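Local coordinates for quinonprotein alcohol dehydrogenase-like protein (Bacteroides thetaiotaomicron VPI-5482, PDB 4R5O) that is of unknown function but binds calcium ions and pairs an immunoglobulin-like beta-sandwich domain with a seven-bladed beta-propeller, at residues L224-S229 / K249-N254. Numbering follows the deposited sequence.
Sequences LCFYNS and KYYDVN. With CA (calcium ion), chain K.
Leu224 meets Tyr251 through the end of its side chain: CD2 lies 4.2 Å from the phenolic OH of Tyr251, the two side chains arriving from opposite directions. Two residues on comes the main contact. Phe226 presents the CZ-CE1 corner of its ring to the CE1 side of the tyrosine, with Phe226 CZ 3.4 Å from Tyr251 CE1. The ring planes are inclined by only 30°, yet their centroids stand 5.2 Å apart, so the pair is strongly offset and little of either ring lies over the other. In Tyr251 CG lies opposite the carbonyl carbon (chi1 -56°), which sends the ring from its strand toward Leu224 and Phe226. Ile205, on strand 204-209 of the preceding sheet, touches both aromatics, so this small cluster exemplifies how apolar side chains fill the seam between successive blades of a beta-propeller. At Tyr227 and Asn228 a classic beta bulge faces Asn239, where strand 228-232 begins and the chain enters its own blade. With an alanine here instead of Tyr251, a gap would probably open beside Phe226 and Leu224, and the phenylalanine ring would be freer to turn. Beyond Tyr251 the character changes: Asp252 ends strand 246-252, N-caps helix 253-258 by accepting from Glu255 N, and binds calcium through OD1 at 2.5 Å. Its OD2 takes a hydrogen bond from a calcium-bound water, 2.7 Å from that water's oxygen, and the same water accepts from Asn254 ND2. No hydrogen bond links the two segments, so their cohesion rests on van der Waals and aromatic contact in a buried setting, while calcium is bound at the strand-helix junction, by Asp252 and not by the aromatic cluster.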
loop_
_atom_site.group_PDB
_atom_site.type_symbol
_atom_site.label_atom_id
_atom_site.label_comp_id
_atom_site.label_asym_id
_atom_site.label_seq_id
_atom_site.Cartn_x
_atom_site.Cartn_y
_atom_site.Cartn_z
ATOM N N LEU A 224 -4.781 -23.589 3.671
ATOM C CA LEU A 224 -4.570 -22.969 4.995
ATOM C C LEU A 224 -3.996 -21.573 4.769
ATOM O O LEU A 224 -2.894 -21.430 4.250
ATOM C CB LEU A 224 -3.685 -23.807 5.952
ATOM C CG LEU A 224 -3.225 -23.124 7.275
ATOM C CD1 LEU A 224 -4.389 -22.729 8.131
ATOM C CD2 LEU A 224 -2.292 -24.005 8.051
ATOM N N CYS A 225 -4.753 -20.562 5.160
ATOM C CA CYS A 225 -4.431 -19.173 4.954
ATOM C C CYS A 225 -4.755 -18.343 6.198
ATOM O O CYS A 225 -5.842 -18.478 6.759
ATOM C CB CYS A 225 -5.200 -18.647 3.738
ATOM S SG CYS A 225 -4.749 -16.962 3.262
ATOM N N PHE A 226 -3.839 -17.431 6.587
ATOM C CA PHE A 226 -4.162 -16.491 7.655
ATOM C C PHE A 226 -4.696 -15.258 6.959
ATOM O O PHE A 226 -3.906 -14.402 6.544
ATOM C CB PHE A 226 -2.988 -16.173 8.625
ATOM C CG PHE A 226 -2.185 -17.260 9.307
ATOM C CD1 PHE A 226 -2.617 -18.586 9.296
ATOM C CD2 PHE A 226 -1.012 -16.951 9.997
ATOM C CE1 PHE A 226 -1.854 -19.598 9.899
ATOM C CE2 PHE A 226 -0.279 -17.954 10.653
ATOM C CZ PHE A 226 -0.687 -19.275 10.570
ATOM N N TYR A 227 -6.021 -15.180 6.760
ATOM C CA TYR A 227 -6.658 -14.030 6.086
ATOM C C TYR A 227 -6.350 -12.791 6.866
ATOM O O TYR A 227 -6.121 -11.751 6.275
ATOM C CB TYR A 227 -8.173 -14.235 5.916
ATOM C CG TYR A 227 -8.475 -15.429 5.034
ATOM C CD1 TYR A 227 -8.222 -15.391 3.665
ATOM C CD2 TYR A 227 -8.955 -16.617 5.577
ATOM C CE1 TYR A 227 -8.456 -16.500 2.855
ATOM C CE2 TYR A 227 -9.199 -17.727 4.774
ATOM C CZ TYR A 227 -8.959 -17.658 3.412
ATOM O OH TYR A 227 -9.179 -18.741 2.606
ATOM N N ASN A 228 -6.246 -12.932 8.197
ATOM C CA ASN A 228 -5.871 -11.898 9.155
ATOM C C ASN A 228 -5.106 -12.519 10.263
ATOM O O ASN A 228 -5.405 -13.649 10.654
ATOM C CB ASN A 228 -7.089 -11.145 9.702
ATOM C CG ASN A 228 -7.915 -10.492 8.652
ATOM O OD1 ASN A 228 -7.591 -9.418 8.154
ATOM N ND2 ASN A 228 -8.927 -11.209 8.217
ATOM N N SER A 229 -4.115 -11.797 10.766
ATOM C CA SER A 229 -3.241 -12.238 11.853
ATOM C C SER A 229 -2.687 -11.024 12.600
ATOM O O SER A 229 -2.889 -9.889 12.161
ATOM C CB SER A 229 -2.113 -13.121 11.324
ATOM O OG SER A 229 -1.372 -12.476 10.304
ATOM N N LYS A 249 -6.943 -19.451 15.922
ATOM C CA LYS A 249 -5.820 -20.325 16.250
ATOM C C LYS A 249 -4.572 -19.513 16.444
ATOM O O LYS A 249 -4.408 -18.480 15.803
ATOM C CB LYS A 249 -5.623 -21.362 15.155
ATOM C CG LYS A 249 -6.827 -22.290 15.054
ATOM C CD LYS A 249 -6.712 -23.282 13.937
ATOM C CE LYS A 249 -8.050 -23.875 13.634
ATOM N NZ LYS A 249 -8.935 -22.861 13.004
ATOM N N TYR A 250 -3.712 -19.925 17.366
ATOM C CA TYR A 250 -2.463 -19.196 17.527
ATOM C C TYR A 250 -1.285 -20.193 17.488
ATOM O O TYR A 250 -1.441 -21.389 17.753
ATOM C CB TYR A 250 -2.420 -18.309 18.787
ATOM C CG TYR A 250 -2.495 -19.017 20.119
ATOM C CD1 TYR A 250 -1.341 -19.471 20.754
ATOM C CD2 TYR A 250 -3.696 -19.118 20.807
ATOM C CE1 TYR A 250 -1.392 -20.067 22.010
ATOM C CE2 TYR A 250 -3.763 -19.712 22.063
ATOM C CZ TYR A 250 -2.605 -20.175 22.668
ATOM O OH TYR A 250 -2.657 -20.786 23.904
ATOM N N TYR A 251 -0.135 -19.667 17.069
ATOM C CA TYR A 251 1.156 -20.330 16.916
ATOM C C TYR A 251 2.183 -19.566 17.748
ATOM O O TYR A 251 1.941 -18.415 18.112
ATOM C CB TYR A 251 1.546 -20.391 15.412
ATOM C CG TYR A 251 0.522 -21.071 14.521
ATOM C CD1 TYR A 251 -0.631 -20.401 14.115
ATOM C CD2 TYR A 251 0.738 -22.359 14.027
ATOM C CE1 TYR A 251 -1.600 -21.033 13.337
ATOM C CE2 TYR A 251 -0.201 -22.984 13.199
ATOM C CZ TYR A 251 -1.370 -22.313 12.856
ATOM O OH TYR A 251 -2.329 -22.901 12.058
ATOM N N ASP A 252 3.304 -20.195 18.072
ATOM C CA ASP A 252 4.353 -19.538 18.844
ATOM C C ASP A 252 5.328 -18.879 17.872
ATOM O O ASP A 252 5.786 -19.551 16.946
ATOM C CB ASP A 252 5.045 -20.555 19.763
ATOM C CG ASP A 252 6.061 -19.953 20.685
ATOM O OD1 ASP A 252 5.654 -19.368 21.711
ATOM O OD2 ASP A 252 7.272 -20.099 20.406
ATOM N N VAL A 253 5.624 -17.572 18.061
ATOM C CA VAL A 253 6.516 -16.807 17.175
ATOM C C VAL A 253 7.907 -17.476 17.139
ATOM O O VAL A 253 8.433 -17.693 16.057
ATOM C CB VAL A 253 6.600 -15.310 17.606
ATOM C CG1 VAL A 253 7.746 -14.559 16.927
ATOM C CG2 VAL A 253 5.270 -14.593 17.358
ATOM N N ASN A 254 8.471 -17.843 18.290
ATOM C CA ASN A 254 9.811 -18.457 18.373
ATOM C C ASN A 254 9.858 -19.835 17.712
ATOM O O ASN A 254 10.868 -20.154 17.067
ATOM C CB ASN A 254 10.265 -18.574 19.821
ATOM C CG ASN A 254 10.535 -17.237 20.442
ATOM O OD1 ASN A 254 10.967 -16.289 19.757
ATOM N ND2 ASN A 254 10.299 -17.137 21.744
HETATM CA CA CA K . 6.851 -17.956 23.384
HETATM O O HOH W 1 8.552 -19.286 22.592
HETATM O O HOH W 2 4.733 -16.533 24.662
HETATM O O HOH W 3 6.606 -20.351 24.269
HETATM O O HOH W 4 7.944 -15.857 21.913
#